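Local structure of UDP-N-acetylglucosamine 2-epimerase (Methanocaldococcus jannaschii, 4NES) at residues A[291-296]-A[309-314]; A[315-320]-A[343-348]; A[231-236]-A[260-265]; A[200-205]-A[280-285]. The protein probably catalyses the reversible epimerisation at C-2 that interconverts UDP-N-acetylglucosamine and UDP-N-acetylmannosamine. All blocks are in the same frame, centred on the assembly; numbering follows the deposited sequence.

In the fold
Sheet, helix and loop contacts within one domain of a GT-B fold use different chemistry. Contacts 3 and 4 lie in the same parallel sheet, where strands 235-239 and 201-205 are neighbours. Contact 4 is buried in its middle and joins backbone bonds to apolar side chains on both faces, whereas contact 3 lies at the edge strand, partly buried, with lysines at its outer side. Contacts 1 and 2 share helix 313-316 and touch each other. The first is buried beside the bound UDP and is dominated by charged and polar side chains; the second lies at the surface, away from the annotated sites, and relies on packing against a tryptophan.

Contact 1 (A[291-296]-A[309-314]). With UDP (uridine-5'-diphosphate), chain C.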
# COMPACT_ATOMS: atom_id res chain seq x y z
N VAL A 291 -9.58 1.94 -23.24
CA VAL A 291 -9.72 2.03 -24.70
C VAL A 291 -9.00 0.87 -25.39
O VAL A 291 -9.49 0.36 -26.39
CB VAL A 291 -9.28 3.40 -25.23
CG1 VAL A 291 -9.32 3.43 -26.75
CG2 VAL A 291 -10.17 4.49 -24.66
N GLN A 292 -7.87 0.43 -24.85
CA GLN A 292 -7.18 -0.75 -25.41
C GLN A 292 -8.12 -1.95 -25.39
O GLN A 292 -8.18 -2.72 -26.36
CB GLN A 292 -5.93 -1.09 -24.60
CG GLN A 292 -4.77 -0.14 -24.78
CD GLN A 292 -3.63 -0.52 -23.86
OE1 GLN A 292 -2.97 -1.53 -24.07
NE2 GLN A 292 -3.41 0.29 -22.83
N GLU A 293 -8.84 -2.13 -24.29
CA GLU A 293 -9.78 -3.23 -24.16
C GLU A 293 -10.95 -3.10 -25.12
O GLU A 293 -11.31 -4.05 -25.81
CB GLU A 293 -10.27 -3.33 -22.72
CG GLU A 293 -9.16 -3.80 -21.78
CD GLU A 293 -9.39 -3.42 -20.33
OE1 GLU A 293 -10.28 -2.60 -20.05
OE2 GLU A 293 -8.64 -3.94 -19.47
N GLU A 294 -11.55 -1.91 -25.17
CA GLU A 294 -12.68 -1.67 -26.07
C GLU A 294 -12.32 -1.83 -27.53
O GLU A 294 -13.09 -2.39 -28.30
CB GLU A 294 -13.30 -0.30 -25.79
CG GLU A 294 -13.96 -0.30 -24.42
CD GLU A 294 -14.29 1.08 -23.90
OE1 GLU A 294 -13.74 2.08 -24.42
OE2 GLU A 294 -15.08 1.15 -22.95
N ALA A 295 -11.14 -1.35 -27.92
CA ALA A 295 -10.68 -1.51 -29.30
C ALA A 295 -10.63 -3.00 -29.64
O ALA A 295 -11.10 -3.42 -30.70
CB ALA A 295 -9.31 -0.87 -29.48
N CYS A 296 -10.12 -3.80 -28.71
CA CYS A 296 -10.01 -5.22 -28.94
C CYS A 296 -11.40 -5.86 -29.08
O CYS A 296 -11.67 -6.64 -30.01
CB CYS A 296 -9.23 -5.86 -27.80
SG CYS A 296 -8.95 -7.63 -27.95
N THR A 309 2.22 -2.36 -21.54
CA THR A 309 0.80 -2.33 -21.23
C THR A 309 0.50 -3.36 -20.15
O THR A 309 1.22 -4.34 -20.00
CB THR A 309 -0.08 -2.60 -22.49
OG1 THR A 309 -1.46 -2.58 -22.11
CG2 THR A 309 0.25 -3.96 -23.11
N GLU A 310 -0.56 -3.12 -19.40
CA GLU A 310 -0.98 -4.09 -18.39
C GLU A 310 -2.11 -4.95 -18.92
O GLU A 310 -2.66 -5.77 -18.20
CB GLU A 310 -1.35 -3.43 -17.05
CG GLU A 310 -2.41 -2.34 -17.10
CD GLU A 310 -1.91 -1.11 -17.81
OE1 GLU A 310 -0.96 -0.47 -17.31
OE2 GLU A 310 -2.46 -0.81 -18.88
N ARG A 311 -2.44 -4.78 -20.20
CA ARG A 311 -3.31 -5.76 -20.87
C ARG A 311 -2.59 -6.34 -22.08
O ARG A 311 -2.96 -6.08 -23.23
CB ARG A 311 -4.74 -5.24 -21.16
CG ARG A 311 -4.86 -3.81 -21.69
CD ARG A 311 -4.84 -2.78 -20.57
NE ARG A 311 -6.03 -2.80 -19.71
CZ ARG A 311 -6.20 -2.01 -18.66
NH1 ARG A 311 -5.25 -1.16 -18.30
NH2 ARG A 311 -7.31 -2.09 -17.94
N PRO A 312 -1.56 -7.16 -21.83
CA PRO A 312 -0.72 -7.71 -22.89
C PRO A 312 -1.48 -8.68 -23.77
O PRO A 312 -0.99 -8.96 -24.85
CB PRO A 312 0.38 -8.45 -22.11
CG PRO A 312 -0.26 -8.78 -20.81
CD PRO A 312 -1.08 -7.59 -20.50
N GLU A 313 -2.63 -9.16 -23.31
CA GLU A 313 -3.43 -10.09 -24.10
C GLU A 313 -3.86 -9.44 -25.42
O GLU A 313 -3.98 -10.11 -26.44
CB GLU A 313 -4.63 -10.60 -23.29
CG GLU A 313 -4.33 -10.82 -21.78
CD GLU A 313 -4.38 -9.53 -21.00
OE1 GLU A 313 -4.63 -8.50 -21.64
OE2 GLU A 313 -4.18 -9.52 -19.73
N THR A 314 -4.05 -8.12 -25.41
CA THR A 314 -4.43 -7.42 -26.64
C THR A 314 -3.30 -7.45 -27.68
O THR A 314 -3.55 -7.52 -28.88
CB THR A 314 -4.81 -5.97 -26.37
OG1 THR A 314 -3.68 -5.27 -25.83
CG2 THR A 314 -5.97 -5.90 -25.40
N1 UDP C . -14.39 7.28 -22.61
C2 UDP C . -15.54 7.98 -22.75
N3 UDP C . -15.51 9.18 -23.37
C4 UDP C . -14.37 9.73 -23.84
C5 UDP C . -13.16 9.04 -23.70
C6 UDP C . -13.21 7.80 -23.06
O2 UDP C . -16.60 7.52 -22.34
O4 UDP C . -14.40 10.98 -24.45
C1' UDP C . -14.34 5.98 -21.91
C2' UDP C . -13.86 4.83 -22.63
O2' UDP C . -14.88 4.32 -23.46
C3' UDP C . -13.42 3.93 -21.56
C4' UDP C . -13.03 4.82 -20.48
O4' UDP C . -13.38 6.12 -20.86
O3' UDP C . -14.42 3.06 -21.10
C5' UDP C . -11.56 4.83 -20.21
O5' UDP C . -11.21 5.79 -19.25
PA UDP C . -9.82 6.55 -19.27
O1A UDP C . -10.05 7.97 -18.82
O2A UDP C . -9.23 6.48 -20.67
O3A UDP C . -8.87 5.88 -18.20
PB UDP C . -8.07 4.54 -18.12
O1B UDP C . -8.88 3.41 -18.72
O2B UDP C . -6.75 4.73 -18.82
O3B UDP C . -7.86 4.38 -16.64
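Gln-292 begins the helical side of this contact by extending its amide toward the loop at 309-311. Its OE1 accepts a hydrogen bond from Thr-309 OG1 at 2.7 Å, with the hydroxyl only 15° out of the amide plane, and the two side chains run antiparallel as they pass. On the other branch of the amide NE2 donates to Ser-288 O, which fixes the amide's rotation. Thr-309 OG1 also accepts from Arg-311 N at 3.1 Å, closing an ST turn that leads into Arg-311.

At the next residue, Arg-311 turns its NE/NH2 side to Glu-293. Glu-293 OE2 is gripped by Arg-311 NH2 at 2.7 Å and Arg-311 NE at 2.9 Å, both from the same face of the carboxylate. The two planes stand 72° apart, and the oxygen lies at the guanidinium edge while the nitrogens sit above the carboxylate. Arg-311 gets there with CG set between its backbone N and carbonyl carbon (chi1 42°) and the chain bent twice beyond it. Its NH1 also binds Glu-310 OE2, which has a second partner in Arg-306, and Glu-293 OE1 pairs with Lys-15.

Glu-294 turns instead to the nucleotide, its OE1 and OE2 accepting from the ribose O2' and O3' of UDP at 2.7 Å each. Cys-296 closes the segment, its CB resting on Thr-314 CG2 at 4.0 Å.

The helix thus holds the UDP ribose through one residue while its neighbours anchor the loop, and the buried charges probably compensate one another through the salt-bridge network.

Contact 2 (A[315-320]-A[343-348])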
# COMPACT_ATOMS: atom_id res chain seq x y z
N VAL A 315 -2.06 -7.39 -27.21
CA VAL A 315 -0.92 -7.51 -28.11
C VAL A 315 -0.76 -8.97 -28.52
O VAL A 315 -0.53 -9.27 -29.69
CB VAL A 315 0.38 -7.00 -27.45
CG1 VAL A 315 1.57 -7.21 -28.37
CG2 VAL A 315 0.25 -5.51 -27.10
N GLU A 316 -0.95 -9.88 -27.55
CA GLU A 316 -0.79 -11.32 -27.76
C GLU A 316 -1.75 -11.85 -28.86
O GLU A 316 -1.34 -12.64 -29.70
CB GLU A 316 -0.88 -12.11 -26.42
CG GLU A 316 0.14 -11.65 -25.30
CD GLU A 316 0.29 -12.60 -24.06
OE1 GLU A 316 0.89 -13.67 -24.23
OE2 GLU A 316 -0.18 -12.26 -22.93
N VAL A 317 -3.00 -11.36 -28.89
CA VAL A 317 -3.97 -11.82 -29.89
C VAL A 317 -3.88 -11.07 -31.23
O VAL A 317 -4.55 -11.44 -32.20
CB VAL A 317 -5.44 -11.80 -29.37
CG1 VAL A 317 -5.56 -12.60 -28.09
CG2 VAL A 317 -5.93 -10.37 -29.17
N GLY A 318 -3.06 -10.01 -31.27
CA GLY A 318 -2.77 -9.30 -32.51
C GLY A 318 -3.57 -8.02 -32.72
O GLY A 318 -3.49 -7.38 -33.78
N ALA A 319 -4.33 -7.64 -31.70
CA ALA A 319 -5.26 -6.52 -31.80
C ALA A 319 -4.58 -5.17 -31.55
O ALA A 319 -5.15 -4.13 -31.87
CB ALA A 319 -6.41 -6.71 -30.82
N ASN A 320 -3.36 -5.19 -31.01
CA ASN A 320 -2.73 -4.01 -30.42
C ASN A 320 -1.23 -4.10 -30.62
O ASN A 320 -0.68 -5.20 -30.72
CB ASN A 320 -3.08 -3.97 -28.92
CG ASN A 320 -2.70 -2.65 -28.22
OD1 ASN A 320 -2.40 -1.63 -28.86
ND2 ASN A 320 -2.75 -2.68 -26.89
N ASN A 343 -9.86 -9.76 -37.37
CA ASN A 343 -10.24 -10.96 -36.67
C ASN A 343 -9.17 -11.28 -35.64
O ASN A 343 -7.97 -11.24 -35.91
CB ASN A 343 -10.51 -12.13 -37.64
CG ASN A 343 -9.25 -12.90 -38.02
OD1 ASN A 343 -8.19 -12.33 -38.24
ND2 ASN A 343 -9.38 -14.22 -38.11
N TRP A 344 -9.63 -11.51 -34.42
CA TRP A 344 -8.79 -11.99 -33.34
C TRP A 344 -9.70 -12.49 -32.24
O TRP A 344 -10.89 -12.17 -32.22
CB TRP A 344 -7.84 -10.90 -32.81
CG TRP A 344 -8.47 -9.56 -32.55
CD1 TRP A 344 -9.26 -9.20 -31.50
CD2 TRP A 344 -8.29 -8.37 -33.34
NE1 TRP A 344 -9.60 -7.87 -31.59
CE2 TRP A 344 -9.03 -7.34 -32.72
CE3 TRP A 344 -7.59 -8.09 -34.52
CZ2 TRP A 344 -9.07 -6.04 -33.24
CZ3 TRP A 344 -7.64 -6.80 -35.04
CH2 TRP A 344 -8.38 -5.80 -34.40
N LYS A 345 -9.14 -13.28 -31.34
CA LYS A 345 -9.86 -13.79 -30.18
C LYS A 345 -10.17 -12.67 -29.19
O LYS A 345 -9.41 -11.70 -29.12
CB LYS A 345 -9.01 -14.88 -29.52
CG LYS A 345 -8.97 -14.88 -28.00
CD LYS A 345 -8.51 -16.24 -27.51
CE LYS A 345 -8.27 -16.27 -26.02
NZ LYS A 345 -7.01 -15.59 -25.69
N ASN A 346 -11.28 -12.76 -28.46
CA ASN A 346 -11.48 -11.88 -27.31
C ASN A 346 -11.15 -12.61 -26.02
O ASN A 346 -11.81 -13.56 -25.64
CB ASN A 346 -12.87 -11.24 -27.22
CG ASN A 346 -13.05 -10.36 -25.97
OD1 ASN A 346 -12.37 -9.32 -25.79
ND2 ASN A 346 -13.96 -10.77 -25.10
N PRO A 347 -10.09 -12.14 -25.35
CA PRO A 347 -9.54 -12.77 -24.15
C PRO A 347 -10.26 -12.34 -22.88
O PRO A 347 -9.95 -12.87 -21.81
CB PRO A 347 -8.11 -12.24 -24.14
CG PRO A 347 -8.22 -10.88 -24.76
CD PRO A 347 -9.28 -11.01 -25.82
N PHE A 348 -11.22 -11.42 -22.98
CA PHE A 348 -11.74 -10.78 -21.77
C PHE A 348 -13.08 -11.30 -21.26
O PHE A 348 -13.64 -10.73 -20.32
CB PHE A 348 -11.77 -9.26 -21.96
CG PHE A 348 -10.42 -8.66 -22.19
CD1 PHE A 348 -9.39 -8.89 -21.29
CD2 PHE A 348 -10.18 -7.89 -23.32
CE1 PHE A 348 -8.13 -8.34 -21.51
CE2 PHE A 348 -8.92 -7.34 -23.54
CZ PHE A 348 -7.90 -7.56 -22.64
O HOH W 1 -6.08 -14.24 -32.13
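Ala-319 sets its methyl squarely over one face of the Trp-344 indole. CB stands 3.4 Å from the centroid of the five-membered ring, 17° off the ring normal, which makes a CH-pi contact; the closest ring atom is Trp-344 CE2, 3.3 Å from that same Ala-319 CB. The indole reaches this place with CG lodged between its own backbone N and carbonyl carbon (chi1 47°), folding the ring back toward 315-320. Trp-344 NE1 donates to Cys-296 O of helix 289-298, so the ring is held both by packing and by a polar bond.

Val-317 crosses Trp-344 at about a right angle. Its CG2 lies 4.1 Å from Trp-344 CB and its carbonyl O comes within 3.4 Å of that carbon. Val-317 CG2 also packs on Lys-345 O at 3.7 Å, with the exposed lysine chain running across the valine. A water donates to Val-317 O at 3.2 Å and accepts a weak bond from Lys-345 N, a loose link between the two backbones.

The methyl of Ala-319 follows directly on the helix C-cap. Gly-318 adopts a positive phi of 99°, at which a CB would jam against the preceding carbonyl oxygen. Here helix 313-316 ends in a Schellman motif, and the loop at 343-348 lays its tryptophan over the exit from this cap, just before edge strand 320-322.

Contact 3 (A[231-236]-A[260-265])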
# COMPACT_ATOMS: atom_id res chain seq x y z
N ILE A 231 1.60 11.44 -43.88
CA ILE A 231 1.98 10.23 -44.59
C ILE A 231 0.77 9.45 -45.09
O ILE A 231 0.76 8.96 -46.22
CB ILE A 231 2.89 9.34 -43.72
CG1 ILE A 231 4.27 9.98 -43.58
CG2 ILE A 231 3.01 7.93 -44.29
CD1 ILE A 231 5.19 9.24 -42.63
N TYR A 232 -0.26 9.36 -44.25
CA TYR A 232 -1.42 8.53 -44.55
C TYR A 232 -2.65 9.32 -44.99
O TYR A 232 -3.66 8.73 -45.38
CB TYR A 232 -1.74 7.62 -43.37
CG TYR A 232 -0.63 6.65 -43.05
CD1 TYR A 232 -0.44 5.51 -43.81
CD2 TYR A 232 0.26 6.90 -42.01
CE1 TYR A 232 0.58 4.62 -43.54
CE2 TYR A 232 1.29 6.01 -41.73
CZ TYR A 232 1.44 4.88 -42.50
OH TYR A 232 2.46 3.99 -42.24
N ASP A 233 -2.55 10.65 -44.96
CA ASP A 233 -3.64 11.54 -45.35
C ASP A 233 -4.91 11.19 -44.59
O ASP A 233 -5.96 10.92 -45.18
CB ASP A 233 -3.87 11.51 -46.86
CG ASP A 233 -4.79 12.63 -47.34
OD1 ASP A 233 -4.81 13.69 -46.68
OD2 ASP A 233 -5.48 12.45 -48.36
N LYS A 234 -4.81 11.19 -43.26
CA LYS A 234 -5.91 10.75 -42.42
C LYS A 234 -6.35 11.82 -41.44
O LYS A 234 -5.52 12.52 -40.86
CB LYS A 234 -5.49 9.50 -41.65
CG LYS A 234 -6.51 8.39 -41.71
CD LYS A 234 -6.78 7.97 -43.14
CE LYS A 234 -6.09 6.67 -43.49
NZ LYS A 234 -6.87 5.93 -44.52
N ALA A 235 -7.66 11.96 -41.27
CA ALA A 235 -8.20 12.86 -40.25
C ALA A 235 -8.12 12.19 -38.89
O ALA A 235 -8.28 10.97 -38.78
CB ALA A 235 -9.62 13.24 -40.57
N ILE A 236 -7.87 12.99 -37.86
CA ILE A 236 -7.79 12.49 -36.49
C ILE A 236 -8.89 13.15 -35.67
O ILE A 236 -9.09 14.37 -35.76
CB ILE A 236 -6.46 12.89 -35.84
CG1 ILE A 236 -5.27 12.52 -36.75
CG2 ILE A 236 -6.32 12.27 -34.47
CD1 ILE A 236 -5.06 11.04 -36.94
N ASN A 260 -3.91 22.58 -36.67
CA ASN A 260 -3.88 21.50 -37.64
C ASN A 260 -5.31 21.18 -38.09
O ASN A 260 -6.11 20.67 -37.30
CB ASN A 260 -3.21 20.26 -37.04
CG ASN A 260 -2.84 19.23 -38.08
OD1 ASN A 260 -3.57 19.02 -39.05
ND2 ASN A 260 -1.69 18.58 -37.88
N LYS A 261 -5.62 21.48 -39.34
CA LYS A 261 -6.99 21.36 -39.83
C LYS A 261 -7.42 19.90 -40.04
O LYS A 261 -8.59 19.63 -40.30
CB LYS A 261 -7.17 22.17 -41.11
CG LYS A 261 -6.70 23.61 -40.99
CD LYS A 261 -6.86 24.36 -42.30
CE LYS A 261 -8.33 24.56 -42.64
NZ LYS A 261 -8.97 25.61 -41.79
N LYS A 262 -6.48 18.97 -39.91
CA LYS A 262 -6.80 17.55 -40.02
C LYS A 262 -7.06 16.92 -38.65
O LYS A 262 -7.38 15.73 -38.56
CB LYS A 262 -5.70 16.78 -40.75
CG LYS A 262 -5.54 17.20 -42.21
CD LYS A 262 -6.75 16.83 -43.04
CE LYS A 262 -6.89 15.32 -43.17
NZ LYS A 262 -7.41 14.92 -44.50
N ILE A 263 -6.91 17.70 -37.59
CA ILE A 263 -7.23 17.22 -36.25
C ILE A 263 -8.50 17.88 -35.74
O ILE A 263 -8.58 19.11 -35.66
CB ILE A 263 -6.10 17.51 -35.24
CG1 ILE A 263 -4.78 16.89 -35.71
CG2 ILE A 263 -6.49 16.98 -33.86
CD1 ILE A 263 -3.60 17.15 -34.77
N LYS A 264 -9.49 17.07 -35.39
CA LYS A 264 -10.68 17.60 -34.75
C LYS A 264 -10.60 17.34 -33.25
O LYS A 264 -10.65 16.19 -32.81
CB LYS A 264 -11.96 16.99 -35.33
CG LYS A 264 -13.24 17.53 -34.67
CD LYS A 264 -14.35 17.75 -35.68
CE LYS A 264 -15.63 18.22 -35.01
NZ LYS A 264 -15.49 19.55 -34.36
N ILE A 265 -10.45 18.40 -32.47
CA ILE A 265 -10.36 18.29 -31.03
C ILE A 265 -11.76 18.40 -30.45
O ILE A 265 -12.49 19.35 -30.74
CB ILE A 265 -9.49 19.40 -30.42
CG1 ILE A 265 -8.11 19.41 -31.07
CG2 ILE A 265 -9.37 19.20 -28.91
CD1 ILE A 265 -7.18 20.49 -30.53
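Ile-236 O is approached by two groups of the neighbouring strand: Lys-264 N, which donates a nearly straight hydrogen bond at 2.8 Å, and the CA-H of Ile-263, whose CA lies 3.4 Å from the same oxygen. In turn, Ile-236 N donates to Lys-262 O at 2.9 Å, an oxygen also met by the CA-H of Ala-235. Ile-236 therefore brackets Ile-263 with both of its backbone bonds, the pattern of a parallel bridge, and the two isoleucines share a face of the sheet, where Ile-236 CB and Ile-263 CG1 are 4.3 Å apart. Strand 263-266 is one of the sheet's two edge strands within this chain, joined to 235-239 by a beta-alpha-beta crossover through helices 242-250 and 254-259, in the Rossmann-like manner of GT-B domains. Ile-229 of helix 215-232 lies against both isoleucines.

Ahead of the strand, Asn-260 OD1 accepts from Lys-262 N at 3.0 Å in an Asx turn, within a type I turn that leads into Ile-263. Lys-262 then bends at chi2 (-67°) and again further out, curling its chain back over Ala-235. Its NZ makes a long salt bridge with Asp-233 OD1 at 3.6 Å, and its CE passes the buried Lys-234 O, which has no polar partner in the model.

Contact 4 (A[200-205]-A[280-285]); sequences DYFLLT and NAELIL
Leu-283 rests CD2 over one face of the Phe-202 ring, offset toward its rim and 3.8 Å from the centroid, in a CH-pi contact. Glu-282 OE1 approaches the edge of that ring, 3.7 Å from Phe-202 CE1. The Tyr-201 ring has Ala-281 CA over a face, and its CE2 touches Ala-281 CB at 3.6 Å. With CG between its backbone N and carbonyl carbon (chi1 63°), Tyr-201 folds over Ala-281, and its OH is hydrogen-bonded to Leu-277 O.

Backbone bonds set these side chains in place. Leu-203 N donates to Leu-283 O and Leu-203 O accepts from Leu-285 N at 2.7 Å, while Glu-282 N reaches Tyr-201 O. A water bridges Tyr-201 N and Asn-280 O. At the outer end Asp-200 OD2 and Glu-282 OE1 lie 3.6 Å apart, a pairing probably eased by Lys-234, whose NZ makes a salt bridge to Glu-282 and a weak ion pair to Asp-200.

Strands 201-205 and 283-286 lie centrally in the parallel sheet, between 235-239 and 302-304. Helices 215-232 and 327-338 pack on the face with Phe-202 and Leu-283; on the face of Leu-203 and Ile-284, helix 271-280 meets the leucine and helix 289-298 the isoleucine.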
# COMPACT_ATOMS: atom_id res chain seq x y z
N ASP A 200 -13.60 8.09 -42.97
CA ASP A 200 -12.32 7.52 -42.54
C ASP A 200 -11.61 8.42 -41.53
O ASP A 200 -11.24 9.56 -41.85
CB ASP A 200 -11.40 7.30 -43.74
CG ASP A 200 -11.57 5.93 -44.37
OD1 ASP A 200 -12.59 5.26 -44.11
OD2 ASP A 200 -10.66 5.52 -45.13
N TYR A 201 -11.42 7.93 -40.31
CA TYR A 201 -10.68 8.70 -39.31
C TYR A 201 -9.94 7.79 -38.34
O TYR A 201 -10.27 6.61 -38.22
CB TYR A 201 -11.62 9.63 -38.53
CG TYR A 201 -12.68 8.90 -37.73
CD1 TYR A 201 -13.90 8.59 -38.29
CD2 TYR A 201 -12.44 8.52 -36.41
CE1 TYR A 201 -14.88 7.92 -37.56
CE2 TYR A 201 -13.41 7.85 -35.67
CZ TYR A 201 -14.63 7.55 -36.26
OH TYR A 201 -15.62 6.89 -35.56
N PHE A 202 -8.93 8.34 -37.68
CA PHE A 202 -8.30 7.67 -36.55
C PHE A 202 -8.81 8.36 -35.29
O PHE A 202 -8.98 9.58 -35.28
CB PHE A 202 -6.78 7.80 -36.58
CG PHE A 202 -6.11 7.11 -37.76
CD1 PHE A 202 -6.81 6.25 -38.59
CD2 PHE A 202 -4.76 7.33 -38.00
CE1 PHE A 202 -6.18 5.63 -39.66
CE2 PHE A 202 -4.12 6.70 -39.06
CZ PHE A 202 -4.82 5.86 -39.89
N LEU A 203 -9.06 7.58 -34.25
CA LEU A 203 -9.50 8.13 -32.97
C LEU A 203 -8.34 8.15 -31.99
O LEU A 203 -7.65 7.14 -31.81
CB LEU A 203 -10.64 7.27 -32.41
CG LEU A 203 -11.28 7.71 -31.10
CD1 LEU A 203 -12.01 9.05 -31.22
CD2 LEU A 203 -12.23 6.63 -30.61
N LEU A 204 -8.12 9.29 -31.34
CA LEU A 204 -7.01 9.45 -30.41
C LEU A 204 -7.46 9.86 -29.01
O LEU A 204 -8.28 10.77 -28.87
CB LEU A 204 -6.05 10.51 -30.96
CG LEU A 204 -4.88 10.98 -30.08
CD1 LEU A 204 -3.86 9.88 -29.85
CD2 LEU A 204 -4.22 12.22 -30.71
N THR A 205 -6.93 9.20 -27.99
CA THR A 205 -6.98 9.72 -26.62
C THR A 205 -5.60 9.58 -26.00
O THR A 205 -4.87 8.66 -26.32
CB THR A 205 -8.03 9.02 -25.70
OG1 THR A 205 -7.57 7.72 -25.29
CG2 THR A 205 -9.41 8.93 -26.37
N ASN A 280 -16.56 2.98 -35.10
CA ASN A 280 -16.47 3.42 -36.49
C ASN A 280 -15.10 3.93 -36.93
O ASN A 280 -14.92 4.35 -38.06
CB ASN A 280 -17.55 4.47 -36.77
CG ASN A 280 -18.94 3.87 -36.76
OD1 ASN A 280 -19.36 3.25 -37.73
ND2 ASN A 280 -19.67 4.06 -35.66
N ALA A 281 -14.12 3.88 -36.03
CA ALA A 281 -12.78 4.38 -36.32
C ALA A 281 -12.05 3.38 -37.22
O ALA A 281 -12.22 2.17 -37.08
CB ALA A 281 -12.01 4.57 -35.02
N GLU A 282 -11.24 3.88 -38.15
CA GLU A 282 -10.43 2.98 -38.96
C GLU A 282 -9.33 2.37 -38.09
O GLU A 282 -8.95 1.21 -38.25
CB GLU A 282 -9.82 3.69 -40.17
CG GLU A 282 -9.02 2.75 -41.08
CD GLU A 282 -8.53 3.43 -42.34
OE1 GLU A 282 -8.45 4.67 -42.36
OE2 GLU A 282 -8.23 2.70 -43.31
N LEU A 283 -8.83 3.17 -37.16
CA LEU A 283 -7.93 2.64 -36.14
C LEU A 283 -7.94 3.56 -34.92
O LEU A 283 -8.37 4.71 -35.00
CB LEU A 283 -6.54 2.35 -36.72
CG LEU A 283 -5.36 3.30 -36.68
CD1 LEU A 283 -4.66 3.10 -35.37
CD2 LEU A 283 -4.39 3.02 -37.83
N ILE A 284 -7.56 3.01 -33.78
CA ILE A 284 -7.57 3.74 -32.52
C ILE A 284 -6.14 3.93 -32.01
O ILE A 284 -5.34 2.99 -32.02
CB ILE A 284 -8.45 2.99 -31.48
CG1 ILE A 284 -9.92 3.08 -31.88
CG2 ILE A 284 -8.21 3.56 -30.09
CD1 ILE A 284 -10.83 2.07 -31.18
N LEU A 285 -5.80 5.16 -31.61
CA LEU A 285 -4.49 5.48 -31.06
C LEU A 285 -4.71 5.94 -29.64
O LEU A 285 -5.48 6.86 -29.40
CB LEU A 285 -3.86 6.63 -31.83
CG LEU A 285 -3.87 6.54 -33.35
CD1 LEU A 285 -3.57 7.90 -33.98
CD2 LEU A 285 -2.83 5.54 -33.77
O HOH W 2 -13.24 5.57 -39.93